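Local coordinates for devB protein (PDB 1Y89) that probably hydrolyses 6-phosphogluconolactone to 6-phosphogluconate in the pentose phosphate pathway, at residues Pro41-Ala49 against Ala84-Ile92; Thr145-Thr153 against Ala164-Ser175. One frame throughout, in Å; residues are numbered along the deposited sequence.

Following the chain from the N terminus, helix 39-48 comes right after strand 31-35, and contact 1 closes when helix 80-89 packs beside it; the loop so closed carries helix 53-56 and strand 62-70. Contact 2 opens only later, so the two lie in series, neither nested nor crossed. It closes a short loop, folding residues 145-153, which follow strand 134-137, against the antiparallel pair 161-165 and 172-176 at one edge of the mixed sheet. Strand 62-70, formed inside the first loop, runs antiparallel to 172-176 and so joins the two regions. The contact centres are 25 Å apart and their nearest atoms about 10 Å apart.

Contact 1. Residues Pro41-Ala49 against Ala84-Ile92; sequences PKMLFKLLA and ANALLFSKI
F45 meets A84, L87 and L88 where two helices of the α/β fold, 39-48 and 80-89, pack side by side. The local axes come within 7.9 Å and run roughly the same way, at 33°. The contact is almost wholly apolar.

The aromatic part is a CH-pi contact: A84 CB sits over one face of the F45 ring, 4.1 Å from its centroid, and the opposite face has P41 O near its rim. With CG anti to its own carbonyl carbon (chi1 -58°), F45 lies back along its helix, toward the N-terminal turn, and so reaches A84. L87 CD1 comes in at the ring edge.

Aliphatic packing does the rest. F45 CB lies 3.9 Å from L88 CB, the two side chains crossing at about a right angle. L88 then reaches L48 and A49: its CD1 is 3.8 Å from L48 CB and 3.6 Å from A49 N, while CD2 meets L48 CD1. A49 CB packs on L87 O at 3.4 Å. On the more exposed flank L87 runs alongside K46, both pointing the same way, with CD2 near K46 CG. L48 also touches I57.

Inside helix 80-89, a pi turn over 85-89 lets A84 O accept from L88 N and F89 N, on opposite faces of its plane. The segments share polar bonds through one water alone, donating 2.8 Å bonds to A49 O and K91 O.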
ATOM      1  N   PRO A  41     -11.372  14.327   4.608  1.00 24.50           N
ATOM      2  CA  PRO A  41     -12.639  14.032   3.918  1.00 24.06           C
ATOM      3  C   PRO A  41     -13.199  15.193   3.080  1.00 23.92           C
ATOM      4  O   PRO A  41     -13.634  14.942   1.958  1.00 23.91           O
ATOM      5  CB  PRO A  41     -13.597  13.644   5.073  1.00 24.81           C
ATOM      6  CG  PRO A  41     -12.695  13.042   6.108  1.00 23.47           C
ATOM      7  CD  PRO A  41     -11.414  13.893   6.038  1.00 24.95           C
ATOM      8  N   LYS A  42     -13.176  16.420   3.625  0.50 23.39           N
ATOM      9  CA  LYS A  42     -13.539  17.672   2.916  0.50 24.31           C
ATOM     10  C   LYS A  42     -12.883  17.742   1.545  0.50 23.58           C
ATOM     11  O   LYS A  42     -13.547  17.926   0.526  0.50 22.37           O
ATOM     12  CB  LYS A  42     -13.092  18.906   3.745  0.50 24.55           C
ATOM     13  CG  LYS A  42     -12.574  20.134   2.954  0.50 27.34           C
ATOM     14  CD  LYS A  42     -11.189  20.669   3.450  0.50 26.51           C
ATOM     15  CE  LYS A  42     -10.796  21.933   2.738  0.50 28.04           C
ATOM     16  NZ  LYS A  42      -9.783  21.726   1.667  0.50 23.32           N
HETATM   17  N   MSE A  43     -11.557  17.622   1.546  1.00 23.32           N
HETATM   18  CA  MSE A  43     -10.777  17.613   0.307  1.00 25.70           C
HETATM   19  C   MSE A  43     -11.209  16.490  -0.634  1.00 22.37           C
HETATM   20  O   MSE A  43     -11.339  16.701  -1.840  1.00 21.21           O
HETATM   21  CB  MSE A  43      -9.304  17.450   0.630  1.00 24.38           C
HETATM   22  CG  MSE A  43      -8.718  18.657   1.308  1.00 28.39           C
HETATM   23 SE   MSE A  43      -6.743  18.415   1.354  1.00 40.61          SE
HETATM   24  CE  MSE A  43      -6.400  18.179  -0.619  1.00 28.99           C
ATOM     25  N   LEU A  44     -11.420  15.292  -0.081  1.00 21.09           N
ATOM     26  CA  LEU A  44     -11.896  14.165  -0.870  1.00 21.13           C
ATOM     27  C   LEU A  44     -13.244  14.455  -1.530  1.00 20.94           C
ATOM     28  O   LEU A  44     -13.403  14.230  -2.720  1.00 21.26           O
ATOM     29  CB  LEU A  44     -11.966  12.871  -0.032  1.00 21.33           C
ATOM     30  CG  LEU A  44     -12.513  11.620  -0.737  1.00 20.86           C
ATOM     31  CD1 LEU A  44     -11.650  11.242  -1.984  1.00 21.80           C
ATOM     32  CD2 LEU A  44     -12.559  10.483   0.270  1.00 21.59           C
ATOM     33  N   PHE A  45     -14.202  14.999  -0.777  1.00 20.24           N
ATOM     34  CA  PHE A  45     -15.525  15.317  -1.341  1.00 19.89           C
ATOM     35  C   PHE A  45     -15.435  16.295  -2.507  1.00 18.91           C
ATOM     36  O   PHE A  45     -16.136  16.145  -3.503  1.00 18.96           O
ATOM     37  CB  PHE A  45     -16.445  15.929  -0.250  1.00 20.09           C
ATOM     38  CG  PHE A  45     -16.647  15.017   0.960  1.00 21.16           C
ATOM     39  CD1 PHE A  45     -16.669  13.636   0.809  1.00 21.78           C
ATOM     40  CD2 PHE A  45     -16.853  15.561   2.229  1.00 21.62           C
ATOM     41  CE1 PHE A  45     -16.855  12.782   1.918  1.00 21.77           C
ATOM     42  CE2 PHE A  45     -17.039  14.724   3.340  1.00 22.43           C
ATOM     43  CZ  PHE A  45     -17.057  13.330   3.180  1.00 21.51           C
ATOM     44  N   LYS A  46     -14.605  17.326  -2.368  1.00 18.27           N
ATOM     45  CA  LYS A  46     -14.425  18.280  -3.461  1.00 18.67           C
ATOM     46  C   LYS A  46     -13.867  17.590  -4.696  1.00 18.35           C
ATOM     47  O   LYS A  46     -14.260  17.893  -5.820  1.00 18.50           O
ATOM     48  CB  LYS A  46     -13.546  19.473  -3.019  1.00 17.93           C
ATOM     49  CG  LYS A  46     -14.246  20.313  -1.888  1.00 17.99           C
ATOM     50  CD  LYS A  46     -13.513  21.610  -1.574  1.00 20.90           C
ATOM     51  CE  LYS A  46     -12.269  21.332  -0.761  1.00 24.11           C
ATOM     52  NZ  LYS A  46     -11.413  22.561  -0.579  1.00 26.94           N
ATOM     53  N   LEU A  47     -12.915  16.688  -4.489  1.00 18.42           N
ATOM     54  CA  LEU A  47     -12.348  15.968  -5.618  1.00 18.79           C
ATOM     55  C   LEU A  47     -13.388  15.025  -6.261  1.00 18.80           C
ATOM     56  O   LEU A  47     -13.508  14.939  -7.499  1.00 18.48           O
ATOM     57  CB  LEU A  47     -11.081  15.203  -5.198  1.00 18.64           C
ATOM     58  CG  LEU A  47     -10.411  14.354  -6.300  1.00 19.35           C
ATOM     59  CD1 LEU A  47     -10.023  15.198  -7.564  1.00 17.45           C
ATOM     60  CD2 LEU A  47      -9.192  13.609  -5.791  1.00 18.29           C
ATOM     61  N   LEU A  48     -14.118  14.293  -5.425  1.00 18.07           N
ATOM     62  CA  LEU A  48     -15.180  13.421  -5.921  1.00 19.37           C
ATOM     63  C   LEU A  48     -16.285  14.131  -6.710  1.00 19.38           C
ATOM     64  O   LEU A  48     -16.923  13.531  -7.601  1.00 19.52           O
ATOM     65  CB  LEU A  48     -15.804  12.621  -4.754  1.00 18.67           C
ATOM     66  CG  LEU A  48     -14.848  11.657  -4.048  1.00 19.10           C
ATOM     67  CD1 LEU A  48     -15.596  11.041  -2.823  1.00 18.43           C
ATOM     68  CD2 LEU A  48     -14.364  10.565  -5.028  1.00 18.17           C
ATOM     69  N   ALA A  49     -16.515  15.396  -6.388  1.00 19.00           N
ATOM     70  CA  ALA A  49     -17.499  16.219  -7.097  1.00 19.25           C
ATOM     71  C   ALA A  49     -16.939  16.843  -8.383  1.00 19.31           C
ATOM     72  O   ALA A  49     -17.675  17.460  -9.162  1.00 19.89           O
ATOM     73  CB  ALA A  49     -18.036  17.347  -6.141  1.00 19.10           C
ATOM     74  N   ALA A  84     -20.637  16.860   3.851  1.00 22.31           N
ATOM     75  CA  ALA A  84     -20.580  15.917   2.735  1.00 21.77           C
ATOM     76  C   ALA A  84     -21.642  16.253   1.704  1.00 22.32           C
ATOM     77  O   ALA A  84     -21.387  16.209   0.487  1.00 21.87           O
ATOM     78  CB  ALA A  84     -20.739  14.435   3.240  1.00 22.10           C
ATOM     79  N   ASN A  85     -22.832  16.612   2.180  1.00 21.46           N
ATOM     80  CA  ASN A  85     -23.882  16.983   1.266  1.00 21.88           C
ATOM     81  C   ASN A  85     -23.604  18.311   0.513  1.00 21.64           C
ATOM     82  O   ASN A  85     -23.828  18.392  -0.694  1.00 21.37           O
ATOM     83  CB  ASN A  85     -25.245  17.056   1.995  1.00 20.92           C
ATOM     84  CG  ASN A  85     -26.394  17.342   1.028  1.00 23.80           C
ATOM     85  OD1 ASN A  85     -26.597  16.626   0.043  1.00 24.31           O
ATOM     86  ND2 ASN A  85     -27.150  18.374   1.317  1.00 26.79           N
ATOM     87  N   ALA A  86     -23.164  19.343   1.227  1.00 21.21           N
ATOM     88  CA  ALA A  86     -22.843  20.625   0.593  1.00 21.78           C
ATOM     89  C   ALA A  86     -21.732  20.466  -0.442  1.00 21.70           C
ATOM     90  O   ALA A  86     -21.831  21.021  -1.561  1.00 21.69           O
ATOM     91  CB  ALA A  86     -22.454  21.653   1.639  1.00 23.00           C
ATOM     92  N   LEU A  87     -20.719  19.662  -0.120  1.00 20.06           N
ATOM     93  CA  LEU A  87     -19.542  19.576  -1.011  1.00 21.31           C
ATOM     94  C   LEU A  87     -19.659  18.528  -2.119  1.00 21.41           C
ATOM     95  O   LEU A  87     -19.047  18.678  -3.188  1.00 20.12           O
ATOM     96  CB  LEU A  87     -18.242  19.350  -0.223  1.00 20.93           C
ATOM     97  CG  LEU A  87     -17.837  20.472   0.764  1.00 21.43           C
ATOM     98  CD1 LEU A  87     -16.621  19.972   1.610  1.00 23.09           C
ATOM     99  CD2 LEU A  87     -17.505  21.785   0.055  1.00 22.71           C
ATOM    100  N   LEU A  88     -20.406  17.458  -1.834  1.00 20.41           N
ATOM    101  CA  LEU A  88     -20.485  16.320  -2.757  1.00 21.11           C
ATOM    102  C   LEU A  88     -21.900  15.935  -3.167  1.00 20.60           C
ATOM    103  O   LEU A  88     -22.260  16.047  -4.365  1.00 19.45           O
ATOM    104  CB  LEU A  88     -19.759  15.079  -2.192  1.00 20.36           C
ATOM    105  CG  LEU A  88     -19.843  13.786  -3.025  1.00 20.93           C
ATOM    106  CD1 LEU A  88     -19.307  14.030  -4.494  1.00 18.90           C
ATOM    107  CD2 LEU A  88     -19.059  12.647  -2.342  1.00 22.02           C
ATOM    108  N   PHE A  89     -22.697  15.436  -2.214  1.00 20.51           N
ATOM    109  CA  PHE A  89     -23.940  14.766  -2.629  1.00 21.72           C
ATOM    110  C   PHE A  89     -24.832  15.684  -3.448  1.00 22.34           C
ATOM    111  O   PHE A  89     -25.444  15.250  -4.418  1.00 22.91           O
ATOM    112  CB  PHE A  89     -24.742  14.187  -1.441  1.00 20.91           C
ATOM    113  CG  PHE A  89     -23.923  13.338  -0.526  1.00 22.39           C
ATOM    114  CD1 PHE A  89     -22.949  12.478  -1.032  1.00 21.10           C
ATOM    115  CD2 PHE A  89     -24.135  13.385   0.853  1.00 24.32           C
ATOM    116  CE1 PHE A  89     -22.193  11.682  -0.175  1.00 25.57           C
ATOM    117  CE2 PHE A  89     -23.374  12.611   1.698  1.00 24.02           C
ATOM    118  CZ  PHE A  89     -22.395  11.762   1.182  1.00 22.67           C
ATOM    119  N   SER A  90     -24.907  16.952  -3.063  1.00 22.85           N
ATOM    120  CA  SER A  90     -25.727  17.917  -3.808  1.00 24.29           C
ATOM    121  C   SER A  90     -25.174  18.233  -5.218  1.00 25.65           C
ATOM    122  O   SER A  90     -25.799  18.977  -5.981  1.00 25.78           O
ATOM    123  CB  SER A  90     -25.839  19.201  -3.004  1.00 24.33           C
ATOM    124  OG  SER A  90     -24.587  19.848  -2.977  1.00 22.29           O
ATOM    125  N   LYS A  91     -23.999  17.698  -5.552  1.00 26.07           N
ATOM    126  CA  LYS A  91     -23.352  18.000  -6.835  1.00 27.42           C
ATOM    127  C   LYS A  91     -23.314  16.787  -7.755  1.00 27.89           C
ATOM    128  O   LYS A  91     -22.689  16.847  -8.830  1.00 29.33           O
ATOM    129  CB  LYS A  91     -21.902  18.477  -6.625  1.00 27.25           C
ATOM    130  CG  LYS A  91     -21.693  19.464  -5.508  1.00 27.77           C
ATOM    131  CD  LYS A  91     -22.246  20.792  -5.860  1.00 30.88           C
ATOM    132  CE  LYS A  91     -22.016  21.750  -4.730  1.00 31.79           C
ATOM    133  NZ  LYS A  91     -22.644  23.045  -5.064  1.00 34.95           N
ATOM    134  N   ILE A  92     -23.915  15.676  -7.332  1.00 27.79           N
ATOM    135  CA  ILE A  92     -23.797  14.415  -8.070  1.00 27.69           C
ATOM    136  C   ILE A  92     -25.139  13.717  -8.152  1.00 29.05           C
ATOM    137  O   ILE A  92     -26.082  14.101  -7.453  1.00 28.75           O
ATOM    138  CB  ILE A  92     -22.749  13.422  -7.454  1.00 27.74           C
ATOM    139  CG1 ILE A  92     -23.148  13.032  -6.018  1.00 24.73           C
ATOM    140  CG2 ILE A  92     -21.321  13.967  -7.598  1.00 25.20           C
ATOM    141  CD1 ILE A  92     -22.407  11.851  -5.426  1.00 27.64           C
TER
HETATM  142  O   HOH W   1     -20.355  17.778  -9.986  1.00 30.89           O

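Contact 2. Residues Thr145-Thr153 against Ala164-Ser175; sequences TASLFPGQT and ASHPESGQLRVS. With PO4 (phosphate ion), chain C.
S147, F149 and S175 carry most of this contact, in which the loop 145-153 folds over the antiparallel hairpin of strands 161-165 and 172-176. The hairpin forms one edge of the mixed sheet, and a phosphate ion, likely picked up during crystallisation, is bound beside it.

S147 is held through its backbone and its side chain. Its backbone N donates to S175 OG (3.1 Å, 158°), and its OG accepts from R173 NH1 at 2.9 Å, the hydroxyl tilted slightly out of the guanidinium plane. D68 on strand 62-70 also hydrogen-bonds that OG. S175 OG, anti to its backbone N (chi1 -172°), is carried toward the loop, where A146 CB packs on it as well.

F149 is the aromatic wedge. P167 CD sits over the centre of its ring, 3.4 Å from the centroid, in a CH-pi contact. The ring turns its edge to the face of H166 in a T-shaped pair with planes at 66°, and R173 NH1 lies near the ring plane off CZ, the same corner of the ring that meets H166. H144 stacks on F149 too.

R173 is fixed by a second-shell partner: NE and NH2 both donate to Q171 OE1, gripping that one oxygen side-on. This leaves the NH1/NH2 edge directed at the phosphate, which R70 and H144 also bind; a site for the substrate's phosphate here would be consistent with the family. Both terminal nitrogens of R173 reach it almost straight, NH1 to O1 at 2.9 Å and NH2 to O4 at 2.8 Å.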
ATOM      1  N   THR A 145     -10.576   8.376  17.416  1.00 20.21           N
ATOM      2  CA  THR A 145     -11.020   8.142  16.043  1.00 20.67           C
ATOM      3  C   THR A 145     -12.537   7.923  16.122  1.00 20.32           C
ATOM      4  O   THR A 145     -13.070   7.618  17.211  1.00 20.90           O
ATOM      5  CB  THR A 145     -10.300   6.927  15.416  1.00 21.23           C
ATOM      6  OG1 THR A 145     -10.582   6.877  14.016  1.00 21.20           O
ATOM      7  CG2 THR A 145     -10.744   5.588  16.085  1.00 21.62           C
ATOM      8  N   ALA A 146     -13.246   8.113  15.011  1.00 20.19           N
ATOM      9  CA  ALA A 146     -14.708   8.211  15.065  1.00 20.00           C
ATOM     10  C   ALA A 146     -15.052   9.102  16.264  1.00 20.06           C
ATOM     11  O   ALA A 146     -14.448  10.155  16.408  1.00 19.97           O
ATOM     12  CB  ALA A 146     -15.346   6.800  15.194  1.00 20.04           C
ATOM     13  N   SER A 147     -15.990   8.699  17.147  1.00 20.43           N
ATOM     14  CA  SER A 147     -16.207   9.460  18.400  1.00 19.79           C
ATOM     15  C   SER A 147     -15.917   8.561  19.604  1.00 21.72           C
ATOM     16  O   SER A 147     -16.645   8.573  20.637  1.00 20.89           O
ATOM     17  CB  SER A 147     -17.634  10.075  18.475  1.00 20.54           C
ATOM     18  OG  SER A 147     -17.663  11.295  17.718  1.00 21.26           O
ATOM     19  N   LEU A 148     -14.856   7.770  19.434  1.00 20.50           N
ATOM     20  CA  LEU A 148     -14.309   6.905  20.450  1.00 20.82           C
ATOM     21  C   LEU A 148     -13.109   7.637  21.028  1.00 20.71           C
ATOM     22  O   LEU A 148     -12.064   7.731  20.374  1.00 21.30           O
ATOM     23  CB  LEU A 148     -13.855   5.582  19.807  1.00 20.22           C
ATOM     24  CG  LEU A 148     -14.991   4.815  19.112  1.00 21.24           C
ATOM     25  CD1 LEU A 148     -14.430   3.567  18.376  1.00 22.33           C
ATOM     26  CD2 LEU A 148     -16.128   4.474  20.111  1.00 21.80           C
ATOM     27  N   PHE A 149     -13.277   8.170  22.238  1.00 20.31           N
ATOM     28  CA  PHE A 149     -12.284   9.049  22.851  1.00 20.75           C
ATOM     29  C   PHE A 149     -11.471   8.307  23.906  1.00 21.89           C
ATOM     30  O   PHE A 149     -11.999   7.393  24.555  1.00 21.92           O
ATOM     31  CB  PHE A 149     -12.986  10.264  23.469  1.00 20.74           C
ATOM     32  CG  PHE A 149     -13.526  11.226  22.426  1.00 22.32           C
ATOM     33  CD1 PHE A 149     -12.700  12.198  21.866  1.00 21.95           C
ATOM     34  CD2 PHE A 149     -14.860  11.157  22.024  1.00 22.15           C
ATOM     35  CE1 PHE A 149     -13.207  13.090  20.905  1.00 23.74           C
ATOM     36  CE2 PHE A 149     -15.377  12.036  21.056  1.00 22.30           C
ATOM     37  CZ  PHE A 149     -14.549  12.981  20.480  1.00 21.63           C
ATOM     38  N   PRO A 150     -10.205   8.720  24.105  1.00 23.05           N
ATOM     39  CA  PRO A 150      -9.329   8.058  25.087  1.00 24.88           C
ATOM     40  C   PRO A 150      -9.945   8.090  26.486  1.00 25.95           C
ATOM     41  O   PRO A 150     -10.536   9.089  26.875  1.00 26.13           O
ATOM     42  CB  PRO A 150      -8.022   8.881  25.047  1.00 25.05           C
ATOM     43  CG  PRO A 150      -8.313  10.107  24.197  1.00 23.97           C
ATOM     44  CD  PRO A 150      -9.539   9.828  23.383  1.00 23.64           C
ATOM     45  N   GLY A 151      -9.839   6.983  27.208  1.00 27.42           N
ATOM     46  CA  GLY A 151     -10.411   6.884  28.552  1.00 28.62           C
ATOM     47  C   GLY A 151     -11.920   6.664  28.607  1.00 29.73           C
ATOM     48  O   GLY A 151     -12.450   6.307  29.667  1.00 29.50           O
ATOM     49  N   GLN A 152     -12.626   6.888  27.499  1.00 29.06           N
ATOM     50  CA  GLN A 152     -14.079   6.717  27.504  1.00 29.28           C
ATOM     51  C   GLN A 152     -14.582   5.683  26.511  1.00 27.83           C
ATOM     52  O   GLN A 152     -15.787   5.501  26.358  1.00 27.85           O
ATOM     53  CB  GLN A 152     -14.826   8.070  27.409  1.00 30.33           C
ATOM     54  CG  GLN A 152     -14.503   8.987  26.251  1.00 31.89           C
ATOM     55  CD  GLN A 152     -15.381  10.288  26.218  1.00 31.99           C
ATOM     56  OE1 GLN A 152     -16.244  10.459  25.339  1.00 33.83           O
ATOM     57  NE2 GLN A 152     -15.166  11.174  27.186  1.00 35.17           N
ATOM     58  N   THR A 153     -13.647   4.972  25.871  1.00 25.80           N
ATOM     59  CA  THR A 153     -13.978   3.942  24.902  1.00 24.80           C
ATOM     60  C   THR A 153     -14.013   2.544  25.558  1.00 25.18           C
ATOM     61  O   THR A 153     -13.054   2.133  26.229  1.00 24.76           O
ATOM     62  CB  THR A 153     -12.950   3.932  23.756  1.00 24.31           C
ATOM     63  OG1 THR A 153     -12.994   5.202  23.084  1.00 23.53           O
ATOM     64  CG2 THR A 153     -13.240   2.799  22.749  1.00 23.91           C
ATOM     65  N   ALA A 164     -21.731   8.988  22.438  1.00 20.96           N
ATOM     66  CA  ALA A 164     -20.507   9.471  23.063  1.00 22.21           C
ATOM     67  C   ALA A 164     -20.613  10.979  23.304  1.00 22.89           C
ATOM     68  O   ALA A 164     -21.322  11.666  22.588  1.00 23.02           O
ATOM     69  CB  ALA A 164     -19.300   9.171  22.153  1.00 20.71           C
ATOM     70  N   SER A 165     -19.939  11.503  24.323  1.00 23.12           N
ATOM     71  CA  SER A 165     -19.927  12.969  24.458  1.00 24.30           C
ATOM     72  C   SER A 165     -18.514  13.463  24.293  1.00 24.23           C
ATOM     73  O   SER A 165     -17.559  12.840  24.789  1.00 24.18           O
ATOM     74  CB  SER A 165     -20.559  13.436  25.763  1.00 24.61           C
ATOM     75  OG  SER A 165     -19.701  13.153  26.820  1.00 30.83           O
ATOM     76  N   HIS A 166     -18.365  14.533  23.521  1.00 23.57           N
ATOM     77  CA  HIS A 166     -17.056  15.105  23.315  1.00 22.50           C
ATOM     78  C   HIS A 166     -16.471  15.469  24.702  1.00 22.07           C
ATOM     79  O   HIS A 166     -17.142  16.118  25.515  1.00 22.18           O
ATOM     80  CB  HIS A 166     -17.141  16.338  22.427  1.00 22.31           C
ATOM     81  CG  HIS A 166     -15.809  16.774  21.913  1.00 22.38           C
ATOM     82  ND1 HIS A 166     -14.910  17.473  22.691  1.00 24.12           N
ATOM     83  CD2 HIS A 166     -15.201  16.575  20.716  1.00 22.26           C
ATOM     84  CE1 HIS A 166     -13.804  17.684  21.997  1.00 25.78           C
ATOM     85  NE2 HIS A 166     -13.957  17.160  20.789  1.00 24.06           N
ATOM     86  N   PRO A 167     -15.225  15.055  24.976  1.00 21.73           N
ATOM     87  CA  PRO A 167     -14.666  15.278  26.303  1.00 22.03           C
ATOM     88  C   PRO A 167     -14.445  16.754  26.646  1.00 22.14           C
ATOM     89  O   PRO A 167     -14.382  17.101  27.830  1.00 22.33           O
ATOM     90  CB  PRO A 167     -13.323  14.543  26.275  1.00 22.47           C
ATOM     91  CG  PRO A 167     -13.252  13.863  24.953  1.00 24.18           C
ATOM     92  CD  PRO A 167     -14.313  14.333  24.070  1.00 21.84           C
ATOM     93  N   GLU A 168     -14.335  17.608  25.631  1.00 20.20           N
ATOM     94  CA  GLU A 168     -14.128  19.034  25.887  1.00 20.80           C
ATOM     95  C   GLU A 168     -15.431  19.834  26.015  1.00 20.66           C
ATOM     96  O   GLU A 168     -15.592  20.643  26.945  1.00 20.32           O
ATOM     97  CB  GLU A 168     -13.226  19.644  24.807  1.00 20.29           C
ATOM     98  CG  GLU A 168     -12.731  21.105  25.145  1.00 21.16           C
ATOM     99  CD  GLU A 168     -11.585  21.142  26.184  1.00 22.85           C
ATOM    100  OE1 GLU A 168     -11.111  20.062  26.585  1.00 23.06           O
ATOM    101  OE2 GLU A 168     -11.137  22.253  26.570  1.00 21.44           O
ATOM    102  N   SER A 169     -16.359  19.607  25.082  1.00 20.93           N
ATOM    103  CA  SER A 169     -17.577  20.433  24.979  1.00 21.29           C
ATOM    104  C   SER A 169     -18.829  19.739  25.505  1.00 21.81           C
ATOM    105  O   SER A 169     -19.823  20.390  25.820  1.00 22.07           O
ATOM    106  CB  SER A 169     -17.811  20.807  23.509  1.00 20.73           C
ATOM    107  OG  SER A 169     -18.115  19.607  22.790  1.00 19.75           O
ATOM    108  N   GLY A 170     -18.792  18.413  25.612  1.00 21.91           N
ATOM    109  CA  GLY A 170     -19.962  17.663  26.009  1.00 21.35           C
ATOM    110  C   GLY A 170     -20.914  17.439  24.849  1.00 21.62           C
ATOM    111  O   GLY A 170     -21.964  16.827  25.012  1.00 22.03           O
ATOM    112  N   GLN A 171     -20.536  17.893  23.662  1.00 21.58           N
ATOM    113  CA  GLN A 171     -21.381  17.726  22.491  1.00 21.43           C
ATOM    114  C   GLN A 171     -21.606  16.231  22.273  1.00 20.70           C
ATOM    115  O   GLN A 171     -20.652  15.446  22.268  1.00 20.31           O
ATOM    116  CB  GLN A 171     -20.691  18.313  21.258  1.00 21.40           C
ATOM    117  CG  GLN A 171     -21.508  18.125  19.953  1.00 22.99           C
ATOM    118  CD  GLN A 171     -20.654  18.351  18.730  1.00 25.07           C
ATOM    119  OE1 GLN A 171     -19.599  17.709  18.546  1.00 26.64           O
ATOM    120  NE2 GLN A 171     -21.064  19.317  17.910  1.00 24.50           N
ATOM    121  N   LEU A 172     -22.866  15.840  22.084  1.00 20.41           N
ATOM    122  CA  LEU A 172     -23.210  14.437  21.841  1.00 19.97           C
ATOM    123  C   LEU A 172     -22.962  13.998  20.412  1.00 19.95           C
ATOM    124  O   LEU A 172     -23.201  14.769  19.479  1.00 19.35           O
ATOM    125  CB  LEU A 172     -24.679  14.179  22.204  1.00 20.98           C
ATOM    126  CG  LEU A 172     -24.986  14.384  23.692  1.00 21.12           C
ATOM    127  CD1 LEU A 172     -26.471  14.231  23.901  1.00 23.97           C
ATOM    128  CD2 LEU A 172     -24.164  13.411  24.577  1.00 23.64           C
ATOM    129  N   ARG A 173     -22.465  12.762  20.257  1.00 20.05           N
ATOM    130  CA  ARG A 173     -22.287  12.117  18.947  1.00 19.58           C
ATOM    131  C   ARG A 173     -22.845  10.710  18.997  1.00 20.23           C
ATOM    132  O   ARG A 173     -22.843  10.079  20.064  1.00 20.17           O
ATOM    133  CB  ARG A 173     -20.787  11.952  18.632  1.00 19.23           C
ATOM    134  CG  ARG A 173     -20.090  13.275  18.199  1.00 20.38           C
ATOM    135  CD  ARG A 173     -19.280  13.850  19.317  1.00 22.04           C
ATOM    136  NE  ARG A 173     -18.658  15.097  18.865  1.00 21.81           N
ATOM    137  CZ  ARG A 173     -17.511  15.177  18.176  1.00 24.17           C
ATOM    138  NH1 ARG A 173     -16.816  14.086  17.890  1.00 21.43           N
ATOM    139  NH2 ARG A 173     -17.047  16.362  17.794  1.00 22.75           N
ATOM    140  N   VAL A 174     -23.248  10.201  17.836  1.00 19.99           N
ATOM    141  CA  VAL A 174     -23.507   8.759  17.646  1.00 20.85           C
ATOM    142  C   VAL A 174     -22.291   8.216  16.896  1.00 21.23           C
ATOM    143  O   VAL A 174     -21.859   8.811  15.908  1.00 20.88           O
ATOM    144  CB  VAL A 174     -24.807   8.527  16.846  1.00 20.38           C
ATOM    145  CG1 VAL A 174     -24.957   7.036  16.457  1.00 20.77           C
ATOM    146  CG2 VAL A 174     -26.003   9.029  17.666  1.00 20.37           C
ATOM    147  N   SER A 175     -21.712   7.130  17.407  1.00 20.14           N
ATOM    148  CA  SER A 175     -20.501   6.590  16.830  1.00 20.31           C
ATOM    149  C   SER A 175     -20.628   5.112  16.550  1.00 20.84           C
ATOM    150  O   SER A 175     -21.307   4.400  17.290  1.00 21.04           O
ATOM    151  CB  SER A 175     -19.334   6.792  17.794  1.00 20.46           C
ATOM    152  OG  SER A 175     -18.083   6.446  17.198  1.00 20.37           O
TER
HETATM  153  P   PO4 C 239     -13.880  15.493  15.821  1.00 27.01           P
HETATM  154  O1  PO4 C 239     -14.250  14.179  16.491  1.00 31.39           O
HETATM  155  O2  PO4 C 239     -12.414  15.662  15.920  1.00 31.55           O
HETATM  156  O3  PO4 C 239     -14.361  15.353  14.420  1.00 31.51           O
HETATM  157  O4  PO4 C 239     -14.564  16.585  16.552  1.00 30.98           O